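Local structure of Hcp protein (Burkholderia pseudomallei K96243, 3WX6) at residues R56-L61 and K145-G150; E80-F85 and E111-T116; S149-E154 and G162-T167. The protein forms hexameric rings that probably stack into the tube assembled and expelled by the type VI secretion system of this bacterium. All coordinates share one frame; numbering follows the deposited sequence.

The three contacts follow the path of the chain through a beta barrel built from two antiparallel sheets. Interaction 1 joins neighbouring strands 56-63 and 142-148 in one sheet. Interaction 2, its centre about 9 Å from that of interaction 1, is nested in the sequence between those two segments and lies where the chain passes from strand 108-110 to strand 114-120, next to strand 142-148. Interaction 3 begins where interaction 1 ends, sharing Ser149 and Gly150 with it, and forms a hairpin at the border of the other sheet; its centre is about 12 Å from interaction 1 and 14 Å from interaction 2. Residues of all three contacts also touch other copies of the protein.

Interaction 1 of 3, residues R56-L61 and K145-G150; sequences RGTITL and KFTYSG
Tyr148 lays its ring over Gly57 on the facing strand. The CH-pi geometry supports this: Gly57 CA is 3.8 Å from the ring centroid and 24° off the ring normal. Chi1 of 55° turns Tyr148 CG into the position between the backbone N and the carbonyl carbon, which swings the ring across to the partner strand. Farther along the same face, Phe146 meets two aliphatic side chains. Leu61 CD1 comes within 3.4 Å of Phe146 CD1, the two side chains meeting at about a right angle, while Ile59 CG2 lies 3.9 Å from Phe146 CB. Across the other face, Lys145 runs its methylene chain past two threonines, with Lys145 CG 3.5 Å from Thr58 CG2.

What sets these neighbours opposite one another is antiparallel pairing, the strand axes making 155°. Ile59 and Phe146 form a hydrogen-bonded pair: Ile59 N to Phe146 O is 3.0 Å, and Phe146 N to Ile59 O is 2.8 Å. Tyr148 N also donates to Gly57 O. On the other side of this pair a water stands in for a direct bond, accepting from Gly57 N at 2.9 Å and donating to Tyr148 O.

In the second shell, Asn37 OD1 is hydrogen-bonded to Tyr148 OH, and Thr116 OG1 to Thr147 OG1, so both polar ends are tied to adjoining strands. The pair therefore occupies the middle of the four-stranded sheet, between strands 36-40 and 114-120, with Ile59 and Leu61 packed on Phe85 of strand 82-87 from the opposing sheet.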
# COMPACT_ATOMS: atom_id res chain seq x y z
N ARG A 56 10.25 -8.83 -25.41
CA ARG A 56 10.40 -7.41 -25.17
C ARG A 56 11.50 -7.21 -24.15
O ARG A 56 11.40 -7.71 -23.03
CB ARG A 56 9.11 -6.77 -24.67
CG ARG A 56 7.89 -6.87 -25.59
CD ARG A 56 8.01 -5.99 -26.82
NE ARG A 56 6.77 -5.96 -27.59
CZ ARG A 56 6.47 -6.80 -28.57
NH1 ARG A 56 7.33 -7.76 -28.91
NH2 ARG A 56 5.32 -6.69 -29.22
N GLY A 57 12.54 -6.49 -24.52
CA GLY A 57 13.61 -6.21 -23.60
C GLY A 57 13.57 -4.75 -23.21
O GLY A 57 13.55 -3.87 -24.06
N THR A 58 13.54 -4.50 -21.90
CA THR A 58 13.49 -3.15 -21.38
C THR A 58 14.42 -3.00 -20.18
O THR A 58 14.35 -3.79 -19.24
CB THR A 58 12.05 -2.79 -20.95
OG1 THR A 58 11.25 -2.53 -22.11
CG2 THR A 58 12.05 -1.57 -20.05
N ILE A 59 15.29 -2.00 -20.22
CA ILE A 59 16.08 -1.67 -19.03
C ILE A 59 15.74 -0.25 -18.57
O ILE A 59 15.73 0.69 -19.36
CB ILE A 59 17.61 -1.84 -19.28
CG1 ILE A 59 18.39 -1.68 -17.98
CG2 ILE A 59 18.12 -0.89 -20.37
CD1 ILE A 59 19.85 -2.08 -18.11
N THR A 60 15.41 -0.12 -17.29
CA THR A 60 15.04 1.18 -16.74
C THR A 60 16.14 1.71 -15.84
O THR A 60 16.45 1.10 -14.82
CB THR A 60 13.72 1.11 -15.95
OG1 THR A 60 12.63 0.82 -16.84
CG2 THR A 60 13.45 2.43 -15.25
N LEU A 61 16.69 2.87 -16.19
CA LEU A 61 17.77 3.46 -15.41
C LEU A 61 17.27 4.64 -14.60
O LEU A 61 16.64 5.55 -15.15
CB LEU A 61 18.93 3.91 -16.31
CG LEU A 61 19.85 2.94 -17.08
CD1 LEU A 61 19.11 2.07 -18.06
CD2 LEU A 61 20.96 3.71 -17.78
N LYS A 145 13.70 4.82 -19.40
CA LYS A 145 13.38 3.45 -19.75
C LYS A 145 13.77 3.20 -21.21
O LYS A 145 13.24 3.82 -22.13
CB LYS A 145 11.88 3.21 -19.49
CG LYS A 145 11.30 1.89 -19.96
CD LYS A 145 9.98 1.62 -19.22
CE LYS A 145 9.08 0.65 -19.98
NZ LYS A 145 8.48 -0.37 -19.07
N PHE A 146 14.72 2.29 -21.41
CA PHE A 146 15.20 1.95 -22.75
C PHE A 146 14.60 0.65 -23.27
O PHE A 146 14.28 -0.25 -22.49
CB PHE A 146 16.73 1.85 -22.75
CG PHE A 146 17.44 3.10 -22.27
CD1 PHE A 146 17.64 3.32 -20.91
CD2 PHE A 146 17.96 4.01 -23.18
CE1 PHE A 146 18.31 4.45 -20.47
CE2 PHE A 146 18.62 5.15 -22.74
CZ PHE A 146 18.80 5.37 -21.38
N THR A 147 14.41 0.57 -24.58
CA THR A 147 14.00 -0.68 -25.21
C THR A 147 15.13 -1.16 -26.11
O THR A 147 15.77 -0.35 -26.79
CB THR A 147 12.69 -0.50 -26.02
OG1 THR A 147 11.61 -0.20 -25.13
CG2 THR A 147 12.35 -1.75 -26.80
N TYR A 148 15.39 -2.46 -26.12
CA TYR A 148 16.51 -3.00 -26.89
C TYR A 148 16.15 -4.29 -27.63
O TYR A 148 15.10 -4.89 -27.38
CB TYR A 148 17.71 -3.26 -25.97
CG TYR A 148 17.43 -4.14 -24.76
CD1 TYR A 148 17.42 -5.52 -24.87
CD2 TYR A 148 17.19 -3.58 -23.52
CE1 TYR A 148 17.18 -6.32 -23.78
CE2 TYR A 148 16.94 -4.37 -22.42
CZ TYR A 148 16.93 -5.74 -22.56
OH TYR A 148 16.68 -6.54 -21.47
N SER A 149 17.02 -4.69 -28.55
CA SER A 149 16.88 -5.96 -29.26
C SER A 149 17.96 -6.92 -28.79
O SER A 149 17.72 -7.75 -27.92
CB SER A 149 16.96 -5.76 -30.77
OG SER A 149 15.72 -5.31 -31.29
N GLY A 150 19.15 -6.82 -29.38
CA GLY A 150 20.27 -7.63 -28.96
C GLY A 150 20.80 -7.22 -27.60
O GLY A 150 20.72 -6.05 -27.22
O HOH W 1 12.98 -6.72 -27.33

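Interaction 2 of 3, residues E80-F85 and E111-T116; sequences EMMEEF and EKVLIT
Met82 N donates to Val113 O over 3.0 Å, with an N-H...O angle of 171°, and this is the one hydrogen bond between residues 80-85 and 111-116.

The rest is apolar contact, and Val113 has the largest share of it with its two methyl branches. CG1, held anti to the backbone N (chi1 -179°), lies 3.5 Å from Met82 CG. That same methyl also stands over one face of the Phe85 ring, 4.2 Å from the centroid and offset toward the rim, a CH-pi contact. CG2 goes to the root of the phenylalanine instead, at 3.5 Å from Phe85 CB, so Val113 grips both the stem and the face of one aromatic residue.

The two methionines, both modelled as selenomethionine, reach out on different sides. Met81, bent at chi2, brings SE within 3.9 Å of Leu114 CD1, the chains meeting at about a right angle. Its CE continues to the backbone of Lys112, 3.5 Å from Lys112 O. Met82 also bends, and its CE comes only loosely near Ile115 CD1.

Outside the pair, Ala75 of helix 69-78 packs on Met82 and Ile115, while Leu114 leans on Ala43 of a neighbouring subunit. Glu80 turns its carboxylate to the backbone N of Thr13 and Gln14. Chemically, the contact is apolar packing with a single backbone hydrogen bond across it, and it joins the start of strand 82-87 to the crossover between the sheets. With one polar bond, at Val113 O, beside methyl, selenomethionine and ring contacts, the join depends mostly on dispersion and burial.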
# COMPACT_ATOMS: atom_id res chain seq x y z
N GLU A 80 15.93 9.06 -31.59
CA GLU A 80 17.36 8.89 -31.88
C GLU A 80 17.88 7.56 -31.36
O GLU A 80 17.68 7.23 -30.19
CB GLU A 80 18.17 10.04 -31.27
CG GLU A 80 19.69 9.92 -31.40
CD GLU A 80 20.44 10.97 -30.59
OE1 GLU A 80 21.69 10.97 -30.62
OE2 GLU A 80 19.79 11.87 -30.01
N MSE A 81 18.55 6.80 -32.22
CA MSE A 81 19.10 5.51 -31.81
C MSE A 81 20.38 5.71 -31.02
O MSE A 81 21.22 6.53 -31.37
CB MSE A 81 19.37 4.62 -33.03
CG MSE A 81 18.87 3.18 -32.91
SE MSE A 81 16.93 3.03 -33.03
CE MSE A 81 16.72 1.12 -32.77
N MSE A 82 20.52 4.95 -29.94
CA MSE A 82 21.77 4.89 -29.22
C MSE A 82 22.77 4.08 -30.02
O MSE A 82 22.49 2.93 -30.38
CB MSE A 82 21.57 4.27 -27.84
CG MSE A 82 20.52 4.94 -26.98
SE MSE A 82 20.97 6.75 -26.46
CE MSE A 82 20.10 7.69 -27.93
N GLU A 83 23.92 4.67 -30.32
CA GLU A 83 24.94 3.97 -31.10
C GLU A 83 25.75 3.01 -30.24
O GLU A 83 26.07 1.90 -30.67
CB GLU A 83 25.87 4.98 -31.78
CG GLU A 83 26.38 4.55 -33.15
CD GLU A 83 27.26 5.61 -33.79
OE1 GLU A 83 27.58 6.60 -33.10
OE2 GLU A 83 27.63 5.47 -34.98
N GLU A 84 26.09 3.44 -29.03
CA GLU A 84 26.62 2.55 -28.01
C GLU A 84 25.79 2.64 -26.73
O GLU A 84 25.44 3.72 -26.27
CB GLU A 84 28.10 2.86 -27.72
CG GLU A 84 28.67 2.06 -26.55
CD GLU A 84 30.10 2.45 -26.21
OE1 GLU A 84 30.55 3.54 -26.62
OE2 GLU A 84 30.77 1.65 -25.52
N PHE A 85 25.46 1.48 -26.16
CA PHE A 85 24.78 1.41 -24.88
C PHE A 85 25.43 0.30 -24.09
O PHE A 85 25.15 -0.88 -24.28
CB PHE A 85 23.29 1.18 -25.04
CG PHE A 85 22.48 1.60 -23.85
CD1 PHE A 85 22.22 0.71 -22.82
CD2 PHE A 85 22.00 2.89 -23.75
CE1 PHE A 85 21.47 1.10 -21.72
CE2 PHE A 85 21.26 3.29 -22.65
CZ PHE A 85 20.99 2.39 -21.64
N GLU A 111 21.93 -3.57 -28.06
CA GLU A 111 21.86 -3.06 -29.43
C GLU A 111 20.48 -2.55 -29.76
O GLU A 111 19.51 -2.85 -29.07
CB GLU A 111 22.26 -4.12 -30.44
CG GLU A 111 23.73 -4.47 -30.42
CD GLU A 111 24.09 -5.51 -31.45
OE1 GLU A 111 23.16 -6.06 -32.09
OE2 GLU A 111 25.29 -5.78 -31.63
N LYS A 112 20.41 -1.75 -30.83
CA LYS A 112 19.17 -1.13 -31.28
C LYS A 112 18.45 -0.49 -30.10
O LYS A 112 17.27 -0.74 -29.88
CB LYS A 112 18.27 -2.17 -31.96
CG LYS A 112 18.84 -2.72 -33.26
CD LYS A 112 17.84 -3.62 -33.95
CE LYS A 112 18.43 -4.27 -35.18
NZ LYS A 112 17.57 -5.39 -35.66
N VAL A 113 19.17 0.32 -29.34
CA VAL A 113 18.60 0.94 -28.16
C VAL A 113 17.79 2.17 -28.51
O VAL A 113 18.25 3.06 -29.22
CB VAL A 113 19.68 1.33 -27.14
CG1 VAL A 113 19.06 1.94 -25.90
CG2 VAL A 113 20.48 0.10 -26.76
N LEU A 114 16.56 2.19 -28.02
CA LEU A 114 15.64 3.30 -28.24
C LEU A 114 15.04 3.70 -26.91
O LEU A 114 14.55 2.85 -26.16
CB LEU A 114 14.52 2.92 -29.22
CG LEU A 114 13.66 4.05 -29.79
CD1 LEU A 114 14.42 4.93 -30.77
CD2 LEU A 114 12.39 3.50 -30.43
N ILE A 115 15.07 4.99 -26.63
CA ILE A 115 14.47 5.49 -25.40
C ILE A 115 12.97 5.47 -25.60
O ILE A 115 12.46 6.01 -26.59
CB ILE A 115 14.97 6.90 -25.04
CG1 ILE A 115 16.50 6.94 -25.07
CG2 ILE A 115 14.48 7.32 -23.67
CD1 ILE A 115 17.10 8.28 -24.67
N THR A 116 12.25 4.84 -24.68
CA THR A 116 10.81 4.68 -24.84
C THR A 116 10.01 5.43 -23.79
O THR A 116 8.84 5.72 -23.99
CB THR A 116 10.40 3.20 -24.80
OG1 THR A 116 11.13 2.52 -23.77
CG2 THR A 116 10.70 2.55 -26.16

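Interaction 3 of 3, residues S149-E154 and G162-T167; sequences SGYSLE and GAANWT
Tyr151 and Ala164 face each other in the beta hairpin formed by strands 151-153 and 162-164, whose short axes run at 173°, almost exactly antiparallel. From CB of Tyr151, chi1 of 64° sets CG between the backbone N and the carbonyl carbon and carries the ring over the partner strand. CD2 lies below Ala164 O at 4.0 Å, and Ala164 N stands above the centre of the same ring. Farther out, CE2 and CZ border the Ala164 methyl, CZ being 3.6 Å from Ala164 CB. The tip, OH, passes Ala164 CB and hydrogen-bonds to Leu73 O of a neighbouring subunit, so this side chain ties the hairpin to another copy of the protein; Ala163 N adds a bond to Gln74 of the same subunit.

The backbones of this pair exchange bonds, Tyr151 N to Ala164 O and Ala164 N to Tyr151 O each 3.2 Å. Beyond the turn at Asn165, Trp166 folds back so that its CE3 edge comes 3.7 Å from Tyr151 N, with that atom near the plane of the indole.

Toward the other end, Leu153 and Gly162 form a second hydrogen-bonded pair. Here Gly162 O accepts twice: Ser152 OG, anti to its own backbone N (chi1 -174°), reaches it at 3.2 Å from one face of the carbonyl plane, and Leu153 N at 2.9 Å from the opposite face.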
# COMPACT_ATOMS: atom_id res chain seq x y z
N SER A 149 17.02 -4.69 -28.55
CA SER A 149 16.88 -5.96 -29.26
C SER A 149 17.96 -6.92 -28.79
O SER A 149 17.72 -7.75 -27.92
CB SER A 149 16.96 -5.76 -30.77
OG SER A 149 15.72 -5.31 -31.29
N GLY A 150 19.15 -6.82 -29.38
CA GLY A 150 20.27 -7.63 -28.96
C GLY A 150 20.80 -7.22 -27.60
O GLY A 150 20.72 -6.05 -27.22
N TYR A 151 21.39 -8.19 -26.89
CA TYR A 151 21.93 -7.94 -25.55
C TYR A 151 23.07 -8.91 -25.22
O TYR A 151 23.15 -10.00 -25.78
CB TYR A 151 20.83 -8.04 -24.49
CG TYR A 151 20.19 -9.40 -24.34
CD1 TYR A 151 20.73 -10.36 -23.49
CD2 TYR A 151 19.01 -9.72 -25.01
CE1 TYR A 151 20.14 -11.59 -23.34
CE2 TYR A 151 18.42 -10.95 -24.86
CZ TYR A 151 18.98 -11.89 -24.03
OH TYR A 151 18.40 -13.12 -23.87
N SER A 152 23.95 -8.49 -24.32
CA SER A 152 25.02 -9.34 -23.81
C SER A 152 25.29 -9.04 -22.34
O SER A 152 25.41 -7.88 -21.96
CB SER A 152 26.29 -9.17 -24.65
OG SER A 152 27.29 -10.09 -24.24
N LEU A 153 25.34 -10.08 -21.52
CA LEU A 153 25.71 -9.97 -20.11
C LEU A 153 26.98 -10.80 -19.86
O LEU A 153 27.09 -11.91 -20.38
CB LEU A 153 24.54 -10.42 -19.21
CG LEU A 153 24.62 -10.43 -17.68
CD1 LEU A 153 24.86 -9.05 -17.14
CD2 LEU A 153 23.37 -11.04 -17.06
N GLU A 154 27.92 -10.28 -19.08
CA GLU A 154 29.18 -11.00 -18.87
C GLU A 154 29.61 -11.04 -17.41
O GLU A 154 29.98 -10.02 -16.85
CB GLU A 154 30.29 -10.37 -19.72
N GLY A 162 26.59 -14.34 -21.66
CA GLY A 162 25.41 -14.67 -22.43
C GLY A 162 25.09 -13.61 -23.46
O GLY A 162 25.40 -12.44 -23.25
N ALA A 163 24.48 -14.01 -24.57
CA ALA A 163 24.13 -13.08 -25.64
C ALA A 163 23.03 -13.65 -26.53
O ALA A 163 23.03 -14.84 -26.85
CB ALA A 163 25.36 -12.75 -26.47
N ALA A 164 22.09 -12.80 -26.93
CA ALA A 164 21.01 -13.19 -27.84
C ALA A 164 20.65 -12.07 -28.79
O ALA A 164 20.79 -10.89 -28.45
CB ALA A 164 19.79 -13.62 -27.06
N ASN A 165 20.21 -12.44 -29.99
CA ASN A 165 19.87 -11.48 -31.04
C ASN A 165 20.95 -10.42 -31.26
O ASN A 165 20.65 -9.29 -31.62
CB ASN A 165 18.53 -10.80 -30.73
CG ASN A 165 17.47 -11.78 -30.26
OD1 ASN A 165 17.31 -12.86 -30.82
ND2 ASN A 165 16.74 -11.40 -29.22
N TRP A 166 22.21 -10.79 -31.02
CA TRP A 166 23.32 -9.87 -31.21
C TRP A 166 23.66 -9.73 -32.70
O TRP A 166 23.29 -10.58 -33.51
CB TRP A 166 24.54 -10.34 -30.42
CG TRP A 166 25.60 -9.29 -30.29
CD1 TRP A 166 26.74 -9.18 -31.03
CD2 TRP A 166 25.60 -8.20 -29.37
NE1 TRP A 166 27.45 -8.08 -30.62
CE2 TRP A 166 26.78 -7.46 -29.60
CE3 TRP A 166 24.72 -7.77 -28.37
CZ2 TRP A 166 27.10 -6.31 -28.87
CZ3 TRP A 166 25.04 -6.64 -27.65
CH2 TRP A 166 26.22 -5.92 -27.90
N THR A 167 24.36 -8.66 -33.06
CA THR A 167 24.72 -8.41 -34.45
C THR A 167 26.15 -7.90 -34.56
O THR A 167 26.56 -7.04 -33.77
CB THR A 167 23.75 -7.40 -35.10
OG1 THR A 167 22.46 -8.01 -35.25
CG2 THR A 167 24.25 -6.95 -36.46